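Local coordinates for protein ferritin heavy chain (Trichoplusia ni, PDB 1Z6O) that oxidises ferrous iron and, together with light chains in a 24-subunit secreted shell, stores it as ferric mineral, at residues H18-N23 against I127-D132; S24-I29 against G82-D87. All coordinates share one frame; numbering follows the deposited sequence.

Contact 1: residues H18-N23 against I127-D132; sequences HRSCRN and IKACED
Cys21 and Cys130 are joined covalently, SG to SG at 2.0 Å, and this disulfide brings helix 19-47 and helix 105-132 so close that the two CA atoms stand 4.5 Å apart. The dihedral about the sulfur-sulfur bond is 90°, the relaxed value, which gives no sign of strain in the bridge. The two halves are built differently. In Cys21 the sulfur lies opposite the backbone N across the CA-CB bond (chi1 177°), whereas in Cys130 it sits beside its own N and anti to the carbonyl carbon (chi1 -65°). Cys21 CB packs 3.7 Å from Cys130 CA, and both cysteines are buried, with Leu141 of helix 139-168 against Cys21. The pair thus ties the start of helix 19-47 to the C-terminal part of helix 105-132 in the ferritin four-helix bundle, far along the sequence but adjacent in the fold. Beside the bridge, Ala129 directs its methyl at helix 19-47, where CB meets Ser20 OG at 3.8 Å; this is van der Waals packing, on the more exposed flank of the contact. Ser20 also touches Asp133, in the loop after helix 105-132, and the Cys130 backbone is hydrogen-bonded to Asp138. On the far side of helix 105-132, Tyr139 of a second copy of this subunit packs on Ile127, Lys128 and Glu131.

Contact 2: residues S24-I29 against G82-D87; sequences SMRQQI and GELTND
Arg26 reaches from helix 19-47 to the backbone of Asp87, in the loop that follows helix 54-80. Its CB points at that loop, and CG leaves anti to the carbonyl carbon (chi1 -67°). CG and CD carry the chain outward before a bend about the CG-CD bond turns NE and the guanidinium towards Asp87; the side chain also touches Ser90 and Leu91, further along the same loop. CZ comes to 3.4 Å from Asp87 O, and the two terminal nitrogens hold that one oxygen end-on: NH1 donates to Asp87 O at 2.9 Å and NH2 to the same Asp87 O at 3.1 Å. Both bonds are somewhat bent, with N-H...O angles of 152° and 142°, as expected when a fork closes on a single atom. The oxygen lies in the guanidinium plane, while the nitrogens approach it from opposite faces of the carbonyl plane. NH1 also touches the buried Leu84 through CD2 at 3.7 Å and brushes Asp87 CB. Were Arg26 replaced by alanine, Asp87 O would probably lose both of these donors, and a gap would open beside the Leu84 methyl. The loop belongs to the long connection between helix 54-80 and helix 105-132 of the ferritin four-helix bundle and leaves helix 54-80 through a Schellman motif with Gly82 at positive phi. Leu84 O has a weak hydrogen bond to Asn64 of a ferritin light chain. The Asp87 carboxylate stands crosswise to the guanidinium, its OD1 5.1 Å from Arg26 NH1: the grip is on a main-chain carbonyl, and the opposite charge probably adds only a longer-range attraction.

Contacts 1 and 2 use successive turns of helix 19-47, and their centres are 12 Å apart on the same side of the chain's centre. Residues 18-23 are bound to helix 105-132, residues 24-29 to the loop after helix 54-80, so the N-terminal part of this helix meets two different parts of the fold. The two meet directly where Ala129 CB of contact 1 packs on Ser24 OG of contact 2 at 3.5 Å, and through a long, weak ion pair between Arg22 and Glu83. The disulfide lies away from the ferroxidase site. Contact 2 is nearer: the Arg26 side chain is about 11 Å from that of Glu32, an iron ligand, to which Gln28 NE2 hydrogen-bonds.

Contact 1: residues H18-N23 against I127-D132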
loop_
_atom_site.group_PDB
_atom_site.type_symbol
_atom_site.label_atom_id
_atom_site.label_comp_id
_atom_site.label_asym_id
_atom_site.label_seq_id
_atom_site.Cartn_x
_atom_site.Cartn_y
_atom_site.Cartn_z
ATOM N N HIS M 18 13.216 -12.400 58.670
ATOM C CA HIS M 18 13.786 -13.024 59.862
ATOM C C HIS M 18 14.635 -14.221 59.481
ATOM O O HIS M 18 14.515 -14.773 58.379
ATOM C CB HIS M 18 12.687 -13.392 60.864
ATOM C CG HIS M 18 12.260 -12.232 61.708
ATOM N ND1 HIS M 18 11.930 -11.003 61.169
ATOM C CD2 HIS M 18 12.156 -12.093 63.052
ATOM C CE1 HIS M 18 11.645 -10.158 62.146
ATOM N NE2 HIS M 18 11.775 -10.794 63.297
ATOM N N ARG M 19 15.502 -14.619 60.404
ATOM C CA ARG M 19 16.461 -15.689 60.171
ATOM C C ARG M 19 15.977 -17.052 59.713
ATOM O O ARG M 19 16.538 -17.628 58.782
ATOM C CB ARG M 19 17.342 -15.856 61.423
ATOM C CG ARG M 19 18.294 -17.049 61.369
ATOM C CD ARG M 19 19.416 -16.914 62.404
ATOM N NE ARG M 19 20.504 -16.076 61.894
ATOM C CZ ARG M 19 21.446 -16.494 61.046
ATOM N NH1 ARG M 19 21.455 -17.752 60.611
ATOM N NH2 ARG M 19 22.374 -15.647 60.617
ATOM N N SER M 20 14.959 -17.595 60.361
ATOM C CA SER M 20 14.500 -18.918 59.967
ATOM C C SER M 20 14.008 -18.916 58.508
ATOM O O SER M 20 14.329 -19.806 57.717
ATOM C CB SER M 20 13.391 -19.378 60.913
ATOM O OG SER M 20 12.845 -20.604 60.465
ATOM N N CYS M 21 13.228 -17.907 58.163
ATOM C CA CYS M 21 12.703 -17.778 56.805
ATOM C C CYS M 21 13.861 -17.569 55.813
ATOM O O CYS M 21 13.936 -18.225 54.773
ATOM C CB CYS M 21 11.728 -16.600 56.772
ATOM S SG CYS M 21 11.030 -16.231 55.133
ATOM N N ARG M 22 14.781 -16.671 56.144
ATOM C CA ARG M 22 15.905 -16.416 55.258
ATOM C C ARG M 22 16.754 -17.671 55.056
ATOM O O ARG M 22 17.169 -17.970 53.938
ATOM C CB ARG M 22 16.766 -15.273 55.804
ATOM C CG ARG M 22 17.833 -14.803 54.824
ATOM C CD ARG M 22 18.527 -13.534 55.320
ATOM N NE ARG M 22 19.134 -13.749 56.629
ATOM C CZ ARG M 22 18.716 -13.181 57.756
ATOM N NH1 ARG M 22 17.687 -12.342 57.750
ATOM N NH2 ARG M 22 19.314 -13.480 58.902
ATOM N N ASN M 23 17.008 -18.421 56.127
ATOM C CA ASN M 23 17.802 -19.634 55.980
ATOM C C ASN M 23 17.084 -20.680 55.129
ATOM O O ASN M 23 17.729 -21.404 54.373
ATOM C CB ASN M 23 18.175 -20.219 57.355
ATOM C CG ASN M 23 19.263 -19.400 58.052
ATOM O OD1 ASN M 23 19.966 -18.618 57.410
ATOM N ND2 ASN M 23 19.406 -19.583 59.358
ATOM N N ILE M 127 7.531 -22.064 53.073
ATOM C CA ILE M 127 6.323 -21.303 53.375
ATOM C C ILE M 127 5.990 -21.424 54.876
ATOM O O ILE M 127 5.705 -20.422 55.546
ATOM C CB ILE M 127 5.131 -21.812 52.513
ATOM C CG1 ILE M 127 5.304 -21.307 51.069
ATOM C CG2 ILE M 127 3.798 -21.334 53.100
ATOM C CD1 ILE M 127 4.362 -21.996 50.064
ATOM N N LYS M 128 6.035 -22.645 55.404
ATOM C CA LYS M 128 5.749 -22.848 56.832
ATOM C C LYS M 128 6.713 -22.058 57.712
ATOM O O LYS M 128 6.296 -21.398 58.667
ATOM C CB LYS M 128 5.862 -24.328 57.223
ATOM C CG LYS M 128 4.875 -25.248 56.571
ATOM C CD LYS M 128 4.961 -26.643 57.192
ATOM C CE LYS M 128 4.172 -27.668 56.380
ATOM N NZ LYS M 128 4.813 -27.968 55.065
ATOM N N ALA M 129 8.005 -22.137 57.409
ATOM C CA ALA M 129 8.996 -21.410 58.198
ATOM C C ALA M 129 8.764 -19.899 58.147
ATOM O O ALA M 129 8.881 -19.207 59.160
ATOM C CB ALA M 129 10.416 -21.730 57.699
ATOM N N CYS M 130 8.432 -19.388 56.964
ATOM C CA CYS M 130 8.233 -17.959 56.782
ATOM C C CYS M 130 6.922 -17.449 57.350
ATOM O O CYS M 130 6.828 -16.299 57.772
ATOM C CB CYS M 130 8.334 -17.606 55.286
ATOM S SG CYS M 130 10.014 -17.915 54.629
ATOM N N GLU M 131 5.908 -18.301 57.361
ATOM C CA GLU M 131 4.608 -17.894 57.873
ATOM C C GLU M 131 4.473 -18.085 59.378
ATOM O O GLU M 131 3.894 -17.248 60.060
ATOM C CB GLU M 131 3.488 -18.705 57.200
ATOM C CG GLU M 131 2.094 -18.373 57.736
ATOM C CD GLU M 131 0.973 -18.892 56.838
ATOM O OE1 GLU M 131 0.523 -20.041 57.042
ATOM O OE2 GLU M 131 0.550 -18.150 55.916
ATOM N N ASP M 132 5.021 -19.177 59.894
ATOM C CA ASP M 132 4.844 -19.489 61.304
ATOM C C ASP M 132 5.869 -19.022 62.315
ATOM O O ASP M 132 5.784 -19.388 63.480
ATOM C CB ASP M 132 4.608 -20.991 61.462
ATOM C CG ASP M 132 3.345 -21.454 60.733
ATOM O OD1 ASP M 132 2.332 -20.719 60.765
ATOM O OD2 ASP M 132 3.363 -22.547 60.142
#

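Contact 2: residues S24-I29 against G82-D87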
loop_
_atom_site.group_PDB
_atom_site.type_symbol
_atom_site.label_atom_id
_atom_site.label_comp_id
_atom_site.label_asym_id
_atom_site.label_seq_id
_atom_site.Cartn_x
_atom_site.Cartn_y
_atom_site.Cartn_z
ATOM N N SER M 24 15.762 -20.780 55.252
ATOM C CA SER M 24 15.025 -21.743 54.428
ATOM C C SER M 24 15.103 -21.333 52.956
ATOM O O SER M 24 15.173 -22.189 52.079
ATOM C CB SER M 24 13.545 -21.825 54.843
ATOM O OG SER M 24 13.425 -22.445 56.102
ATOM N N MET M 25 15.079 -20.028 52.689
ATOM C CA MET M 25 15.187 -19.543 51.310
ATOM C C MET M 25 16.575 -19.871 50.751
ATOM O O MET M 25 16.701 -20.276 49.595
ATOM C CB MET M 25 14.969 -18.024 51.253
ATOM C CG MET M 25 13.511 -17.614 51.386
ATOM S SD MET M 25 12.614 -17.905 49.817
ATOM C CE MET M 25 13.168 -16.440 48.869
ATOM N N ARG M 26 17.620 -19.689 51.562
ATOM C CA ARG M 26 18.983 -19.986 51.110
ATOM C C ARG M 26 19.116 -21.471 50.768
ATOM O O ARG M 26 19.774 -21.849 49.788
ATOM C CB ARG M 26 20.012 -19.598 52.194
ATOM C CG ARG M 26 20.114 -18.072 52.447
ATOM C CD ARG M 26 21.090 -17.768 53.611
ATOM N NE ARG M 26 22.425 -18.259 53.277
ATOM C CZ ARG M 26 23.367 -17.530 52.686
ATOM N NH1 ARG M 26 23.138 -16.261 52.377
ATOM N NH2 ARG M 26 24.522 -18.086 52.360
ATOM N N GLN M 27 18.496 -22.319 51.579
ATOM C CA GLN M 27 18.546 -23.752 51.327
ATOM C C GLN M 27 17.769 -24.078 50.041
ATOM O O GLN M 27 18.171 -24.945 49.264
ATOM C CB GLN M 27 17.944 -24.514 52.512
ATOM C CG GLN M 27 17.996 -26.020 52.366
ATOM C CD GLN M 27 17.686 -26.738 53.673
ATOM O OE1 GLN M 27 18.314 -26.473 54.705
ATOM N NE2 GLN M 27 16.717 -27.651 53.637
ATOM N N GLN M 28 16.657 -23.387 49.813
ATOM C CA GLN M 28 15.867 -23.634 48.601
ATOM C C GLN M 28 16.668 -23.247 47.350
ATOM O O GLN M 28 16.587 -23.912 46.318
ATOM C CB GLN M 28 14.557 -22.830 48.636
ATOM C CG GLN M 28 13.575 -23.208 47.513
ATOM C CD GLN M 28 13.153 -24.665 47.616
ATOM O OE1 GLN M 28 12.910 -25.162 48.708
ATOM N NE2 GLN M 28 13.059 -25.355 46.478
ATOM N N ILE M 29 17.437 -22.164 47.442
ATOM C CA ILE M 29 18.253 -21.729 46.309
ATOM C C ILE M 29 19.237 -22.837 45.923
ATOM O O ILE M 29 19.393 -23.157 44.737
ATOM C CB ILE M 29 18.984 -20.403 46.656
ATOM C CG1 ILE M 29 17.958 -19.258 46.639
ATOM C CG2 ILE M 29 20.128 -20.122 45.658
ATOM C CD1 ILE M 29 18.426 -17.965 47.355
ATOM N N GLY M 82 16.508 -6.498 50.771
ATOM C CA GLY M 82 17.642 -5.893 51.459
ATOM C C GLY M 82 18.680 -6.875 51.966
ATOM O O GLY M 82 19.588 -6.492 52.707
ATOM N N GLU M 83 18.564 -8.137 51.564
ATOM C CA GLU M 83 19.510 -9.159 52.002
ATOM C C GLU M 83 20.672 -9.319 51.027
ATOM O O GLU M 83 20.765 -8.613 50.021
ATOM C CB GLU M 83 18.794 -10.506 52.151
ATOM C CG GLU M 83 17.637 -10.490 53.162
ATOM C CD GLU M 83 18.120 -10.245 54.601
ATOM O OE1 GLU M 83 19.302 -10.523 54.892
ATOM O OE2 GLU M 83 17.315 -9.792 55.442
ATOM N N LEU M 84 21.553 -10.262 51.349
ATOM C CA LEU M 84 22.722 -10.585 50.542
ATOM C C LEU M 84 23.725 -9.449 50.361
ATOM O O LEU M 84 24.315 -9.291 49.293
ATOM C CB LEU M 84 22.290 -11.163 49.180
ATOM C CG LEU M 84 21.449 -12.448 49.299
ATOM C CD1 LEU M 84 21.103 -12.991 47.909
ATOM C CD2 LEU M 84 22.233 -13.508 50.100
ATOM N N THR M 85 23.904 -8.648 51.409
ATOM C CA THR M 85 24.921 -7.603 51.389
ATOM C C THR M 85 26.232 -8.313 51.785
ATOM O O THR M 85 27.315 -7.741 51.701
ATOM C CB THR M 85 24.608 -6.482 52.381
ATOM O OG1 THR M 85 24.254 -7.053 53.645
ATOM C CG2 THR M 85 23.442 -5.636 51.851
ATOM N N ASN M 86 26.100 -9.559 52.234
ATOM C CA ASN M 86 27.234 -10.434 52.560
ATOM C C ASN M 86 26.710 -11.881 52.523
ATOM O O ASN M 86 25.519 -12.092 52.283
ATOM C CB ASN M 86 27.843 -10.105 53.929
ATOM C CG ASN M 86 26.820 -10.079 55.029
ATOM O OD1 ASN M 86 26.231 -9.033 55.324
ATOM N ND2 ASN M 86 26.586 -11.232 55.644
ATOM N N ASP M 87 27.579 -12.869 52.731
ATOM C CA ASP M 87 27.166 -14.285 52.705
ATOM C C ASP M 87 26.623 -14.698 51.344
ATOM O O ASP M 87 25.680 -15.492 51.247
ATOM C CB ASP M 87 26.080 -14.544 53.746
ATOM C CG ASP M 87 26.546 -14.242 55.145
ATOM O OD1 ASP M 87 25.772 -13.625 55.908
ATOM O OD2 ASP M 87 27.687 -14.629 55.478
#